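Local atomic coordinates of geranylgeranyl pyrophosphate synthase (Corynebacterium glutamicum, PDB entry 3LMD), a protein that probably makes long-chain isoprenyl diphosphates, as a magnesium-dependent all-helical prenyltransferase of the FPP/GGPP synthase family. Residues F31-L36 against T335-A339; R39-M44 against L83-E87. All coordinates share one frame; numbering follows the deposited sequence.

Contact 1 (F31-L36 against T335-A339); sequences FGDPEL and TVKEA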
loop_
_atom_site.group_PDB
_atom_site.type_symbol
_atom_site.label_atom_id
_atom_site.label_comp_id
_atom_site.label_asym_id
_atom_site.label_seq_id
_atom_site.Cartn_x
_atom_site.Cartn_y
_atom_site.Cartn_z
ATOM N N PHE A 31 -29.588 18.055 -8.097
ATOM C CA PHE A 31 -30.674 17.504 -7.287
ATOM C C PHE A 31 -31.866 18.454 -7.404
ATOM O O PHE A 31 -31.709 19.681 -7.334
ATOM C CB PHE A 31 -30.300 17.324 -5.803
ATOM C CG PHE A 31 -28.979 16.613 -5.562
ATOM C CD1 PHE A 31 -28.435 15.751 -6.510
ATOM C CD2 PHE A 31 -28.298 16.793 -4.359
ATOM C CE1 PHE A 31 -27.223 15.099 -6.279
ATOM C CE2 PHE A 31 -27.091 16.150 -4.116
ATOM C CZ PHE A 31 -26.549 15.300 -5.072
ATOM N N GLY A 32 -33.053 17.889 -7.589
ATOM C CA GLY A 32 -34.264 18.693 -7.636
ATOM C C GLY A 32 -34.701 19.089 -6.242
ATOM O O GLY A 32 -35.775 19.655 -6.054
ATOM N N ASP A 33 -33.861 18.787 -5.257
ATOM C CA ASP A 33 -34.154 19.105 -3.863
ATOM C C ASP A 33 -33.097 20.075 -3.344
ATOM O O ASP A 33 -31.951 19.678 -3.110
ATOM C CB ASP A 33 -34.169 17.819 -3.032
ATOM C CG ASP A 33 -34.600 18.043 -1.594
ATOM O OD1 ASP A 33 -35.082 17.075 -0.969
ATOM O OD2 ASP A 33 -34.454 19.170 -1.075
ATOM N N PRO A 34 -33.478 21.357 -3.187
ATOM C CA PRO A 34 -32.604 22.438 -2.736
ATOM C C PRO A 34 -32.001 22.221 -1.353
ATOM O O PRO A 34 -30.853 22.601 -1.139
ATOM C CB PRO A 34 -33.533 23.661 -2.735
ATOM C CG PRO A 34 -34.547 23.337 -3.780
ATOM C CD PRO A 34 -34.800 21.867 -3.594
ATOM N N GLU A 35 -32.741 21.635 -0.412
ATOM C CA GLU A 35 -32.123 21.349 0.895
ATOM C C GLU A 35 -31.146 20.184 0.803
ATOM O O GLU A 35 -30.038 20.262 1.323
ATOM C CB GLU A 35 -33.131 21.077 2.010
ATOM C CG GLU A 35 -33.980 22.259 2.364
ATOM C CD GLU A 35 -35.267 22.213 1.604
ATOM O OE1 GLU A 35 -35.510 23.126 0.778
ATOM O OE2 GLU A 35 -36.013 21.227 1.808
ATOM N N LEU A 36 -31.561 19.099 0.153
ATOM C CA LEU A 36 -30.634 18.001 -0.096
ATOM C C LEU A 36 -29.326 18.613 -0.591
ATOM O O LEU A 36 -28.252 18.336 -0.042
ATOM C CB LEU A 36 -31.182 17.027 -1.146
ATOM C CG LEU A 36 -30.277 15.810 -1.395
ATOM C CD1 LEU A 36 -30.015 15.092 -0.056
ATOM C CD2 LEU A 36 -30.876 14.855 -2.421
ATOM N N THR A 335 -36.330 11.875 -2.154
ATOM C CA THR A 335 -35.624 12.652 -3.131
ATOM C C THR A 335 -34.208 12.154 -3.264
ATOM O O THR A 335 -33.614 12.300 -4.288
ATOM C CB THR A 335 -35.543 14.130 -2.787
ATOM O OG1 THR A 335 -35.003 14.291 -1.490
ATOM C CG2 THR A 335 -36.866 14.749 -2.852
ATOM N N VAL A 336 -33.669 11.587 -2.208
ATOM C CA VAL A 336 -32.297 11.063 -2.328
ATOM C C VAL A 336 -32.346 9.814 -3.199
ATOM O O VAL A 336 -31.508 9.629 -4.067
ATOM C CB VAL A 336 -31.662 10.761 -0.979
ATOM C CG1 VAL A 336 -30.231 10.123 -1.164
ATOM C CG2 VAL A 336 -31.525 12.061 -0.188
ATOM N N LYS A 337 -33.338 8.952 -2.978
ATOM C CA LYS A 337 -33.478 7.788 -3.870
ATOM C C LYS A 337 -33.540 8.204 -5.330
ATOM O O LYS A 337 -32.895 7.588 -6.193
ATOM C CB LYS A 337 -34.709 6.952 -3.496
ATOM C CG LYS A 337 -34.976 5.757 -4.417
ATOM C CD LYS A 337 -35.908 4.733 -3.748
ATOM C CE LYS A 337 -36.822 4.066 -4.790
ATOM N NZ LYS A 337 -37.624 2.965 -4.140
ATOM N N GLU A 338 -34.324 9.241 -5.626
ATOM C CA GLU A 338 -34.503 9.664 -7.011
ATOM C C GLU A 338 -33.257 10.358 -7.577
ATOM O O GLU A 338 -33.013 10.292 -8.776
ATOM C CB GLU A 338 -35.739 10.577 -7.164
ATOM C CG GLU A 338 -37.099 9.828 -6.998
ATOM C CD GLU A 338 -37.175 8.489 -7.762
ATOM O OE1 GLU A 338 -36.911 8.448 -8.991
ATOM O OE2 GLU A 338 -37.506 7.469 -7.130
ATOM N N ALA A 339 -32.487 11.030 -6.715
ATOM C CA ALA A 339 -31.204 11.610 -7.123
ATOM C C ALA A 339 -30.217 10.487 -7.522
ATOM O O ALA A 339 -29.468 10.616 -8.501
ATOM C CB ALA A 339 -30.611 12.444 -5.953
#
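Leu36 and Thr335 lose the most surface to this contact, where the start of helix 34-55 meets the start of helix 335-349; Leu36 is buried in the protein, Thr335 exposed. Both point toward the opposite segment. Leu36 carries its CG anti to the backbone N (chi1 -177°), which brings both methyl branches to Val336. The two side chains cross at about a right angle, and CG2 of Val336 is the methyl that meets them. Val336 CG2 lies 3.4 Å from Leu36 CD1, tighter than usual for two carbons, and 3.6 Å from Leu36 CD2. Leu36 CD2 also reaches Ala339 CB, one helical turn beyond Thr335, at 4.3 Å.

Thr335 supplies the polar half of the contact. Thr335 OG1 donates to Asp33 OD1 over 2.8 Å, and OD1 receives it on the anti lone pair, the one directed away from the other carboxylate oxygen. That other oxygen caps the neighbouring helix: Asp33 is the N-cap residue of helix 34-55, and its OD2 accepts from Leu36 N at 3.1 Å along a nearly straight path (170°). The amide approaches from above the carboxylate plane, and a weaker, more bent bond comes from Glu35 N. One carboxylate thus ties the first turn of its own helix to the first turn of helix 335-349, and the two uses together restrict its rotation.

Ahead of the cap, the ring of Phe31 approaches Ala339 obliquely, with CD1 4.0 Å from Ala339 CB. The same ring also packs on Thr37 and Ile40 of helix 34-55, while Val336 continues onto Glu87 and Phe88.

Contact 2 (R39-M44 against L83-E87); sequences RINDAM and LLASE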
loop_
_atom_site.group_PDB
_atom_site.type_symbol
_atom_site.label_atom_id
_atom_site.label_comp_id
_atom_site.label_asym_id
_atom_site.label_seq_id
_atom_site.Cartn_x
_atom_site.Cartn_y
_atom_site.Cartn_z
ATOM N N ARG A 39 -27.261 20.536 2.237
ATOM C CA ARG A 39 -26.741 19.636 3.256
ATOM C C ARG A 39 -25.548 18.851 2.700
ATOM O O ARG A 39 -24.495 18.764 3.334
ATOM C CB ARG A 39 -27.831 18.654 3.699
ATOM C CG ARG A 39 -28.921 19.260 4.576
ATOM C CD ARG A 39 -29.810 18.172 5.191
ATOM N NE ARG A 39 -30.271 17.171 4.215
ATOM C CZ ARG A 39 -31.385 17.278 3.486
ATOM N NH1 ARG A 39 -32.160 18.349 3.594
ATOM N NH2 ARG A 39 -31.725 16.317 2.635
ATOM N N ILE A 40 -25.727 18.312 1.501
ATOM C CA ILE A 40 -24.687 17.561 0.817
ATOM C C ILE A 40 -23.475 18.455 0.519
ATOM O O ILE A 40 -22.357 18.102 0.870
ATOM C CB ILE A 40 -25.232 16.914 -0.468
ATOM C CG1 ILE A 40 -26.225 15.801 -0.113
ATOM C CG2 ILE A 40 -24.116 16.372 -1.329
ATOM C CD1 ILE A 40 -25.624 14.636 0.646
ATOM N N ASN A 41 -23.696 19.614 -0.107
ATOM C CA ASN A 41 -22.615 20.591 -0.326
ATOM C C ASN A 41 -21.810 20.931 0.943
ATOM O O ASN A 41 -20.579 20.937 0.909
ATOM C CB ASN A 41 -23.122 21.870 -1.006
ATOM C CG ASN A 41 -23.402 21.668 -2.492
ATOM O OD1 ASN A 41 -22.997 20.664 -3.083
ATOM N ND2 ASN A 41 -24.097 22.616 -3.096
ATOM N N ASP A 42 -22.495 21.197 2.049
ATOM C CA ASP A 42 -21.815 21.472 3.326
ATOM C C ASP A 42 -20.970 20.286 3.789
ATOM O O ASP A 42 -19.874 20.454 4.313
ATOM C CB ASP A 42 -22.820 21.763 4.436
ATOM C CG ASP A 42 -23.522 23.095 4.257
ATOM O OD1 ASP A 42 -23.175 23.824 3.304
ATOM O OD2 ASP A 42 -24.425 23.402 5.066
ATOM N N ALA A 43 -21.505 19.089 3.643
ATOM C CA ALA A 43 -20.752 17.917 4.063
ATOM C C ALA A 43 -19.561 17.669 3.111
ATOM O O ALA A 43 -18.511 17.219 3.567
ATOM C CB ALA A 43 -21.658 16.698 4.165
ATOM N N MET A 44 -19.701 17.992 1.817
ATOM C CA MET A 44 -18.571 17.864 0.873
ATOM C C MET A 44 -17.411 18.796 1.227
ATOM O O MET A 44 -16.241 18.464 0.992
ATOM C CB MET A 44 -18.977 18.035 -0.602
ATOM C CG MET A 44 -19.671 16.823 -1.228
ATOM S SD MET A 44 -18.602 15.342 -1.448
ATOM C CE MET A 44 -16.965 16.035 -1.460
ATOM N N LEU A 83 -21.960 10.164 0.964
ATOM C CA LEU A 83 -22.804 11.141 1.680
ATOM C C LEU A 83 -24.300 10.912 1.353
ATOM O O LEU A 83 -25.141 10.924 2.253
ATOM C CB LEU A 83 -22.415 12.591 1.341
ATOM C CG LEU A 83 -20.978 13.071 1.668
ATOM C CD1 LEU A 83 -20.710 14.509 1.261
ATOM C CD2 LEU A 83 -20.573 12.865 3.113
ATOM N N LEU A 84 -24.617 10.718 0.075
ATOM C CA LEU A 84 -25.991 10.378 -0.331
ATOM C C LEU A 84 -26.472 9.113 0.337
ATOM O O LEU A 84 -27.603 9.061 0.871
ATOM C CB LEU A 84 -26.093 10.290 -1.869
ATOM C CG LEU A 84 -25.846 11.619 -2.590
ATOM C CD1 LEU A 84 -25.755 11.413 -4.100
ATOM C CD2 LEU A 84 -27.005 12.554 -2.260
ATOM N N ALA A 85 -25.632 8.072 0.331
ATOM C CA ALA A 85 -25.997 6.831 0.985
ATOM C C ALA A 85 -26.299 7.049 2.460
ATOM O O ALA A 85 -27.168 6.384 3.014
ATOM C CB ALA A 85 -24.856 5.767 0.854
ATOM N N SER A 86 -25.552 7.937 3.116
ATOM C CA SER A 86 -25.765 8.164 4.548
ATOM C C SER A 86 -27.147 8.776 4.815
ATOM O O SER A 86 -27.666 8.676 5.909
ATOM C CB SER A 86 -24.669 9.053 5.163
ATOM O OG SER A 86 -24.906 10.430 4.884
ATOM N N GLU A 87 -27.752 9.373 3.807
ATOM C CA GLU A 87 -29.078 9.997 3.993
ATOM C C GLU A 87 -30.127 8.960 4.365
ATOM O O GLU A 87 -31.215 9.321 4.819
ATOM C CB GLU A 87 -29.506 10.771 2.740
ATOM C CG GLU A 87 -28.694 12.038 2.528
ATOM C CD GLU A 87 -29.073 13.156 3.537
ATOM O OE1 GLU A 87 -30.023 12.970 4.315
ATOM O OE2 GLU A 87 -28.448 14.226 3.521
#
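Arg39 opens the contact with a long salt bridge to Glu87, its NE 3.5 Å from Glu87 OE2. The oxygen lies at the edge of the guanidinium, in its plane, but the carboxylate as a whole is turned 71° from that plane, so the pairing is not a flat two-pronged one. A bend at chi3 (-48°) helps bring the arginine's end nearer to the glutamate. Ile40 follows on the buried side. Ile40 CD1 lies 3.9 Å from Leu83 CB and 3.8 Å from Leu84 CD2; the isoleucine and Leu83 run antiparallel alongside one another, whereas Leu84 lies across the isoleucine. One turn on from Arg39, Ala43 presents CB to Leu83 CD1 at 3.8 Å. Met44 closes the row: Met44 SD is 3.5 Å from Leu83 CD1, so this methyl sits between Ala43 and Met44. Leu83 also packs on Val97 and Ile98 of helix 95-118, and Ser86 OG donates to Leu83 O at 2.7 Å. The arrangement is side-to-side helix packing, apolar inside with a charged pair toward its outer margin, within the all-helical fold of the polyprenyl synthases.

Both contacts use helix 34-55: contact 1 joins its N-terminal end to helix 335-349, whereas contact 2 joins its next turns to helix 77-86. The sequence bridged by contact 2 falls wholly within the far longer, mostly helical span bridged by contact 1. They adjoin directly, with Val336 CG2 3.8 Å from Glu87 CB and Phe31 CZ 4.0 Å from Leu84 CD2. Each has a buried and an exposed side, Thr335 and Arg39 being the exposed ends; their centres lie about 22 Å (contact 1) and 19 Å (contact 2) from the chain's centre. Contact 1 combines a helix cap and a neutral-to-charged hydrogen bond with leucine, valine, alanine and a phenylalanine ring; contact 2 relies mainly on aliphatic packing, with a salt bridge. Neither lies near the annotated calcium-binding residues.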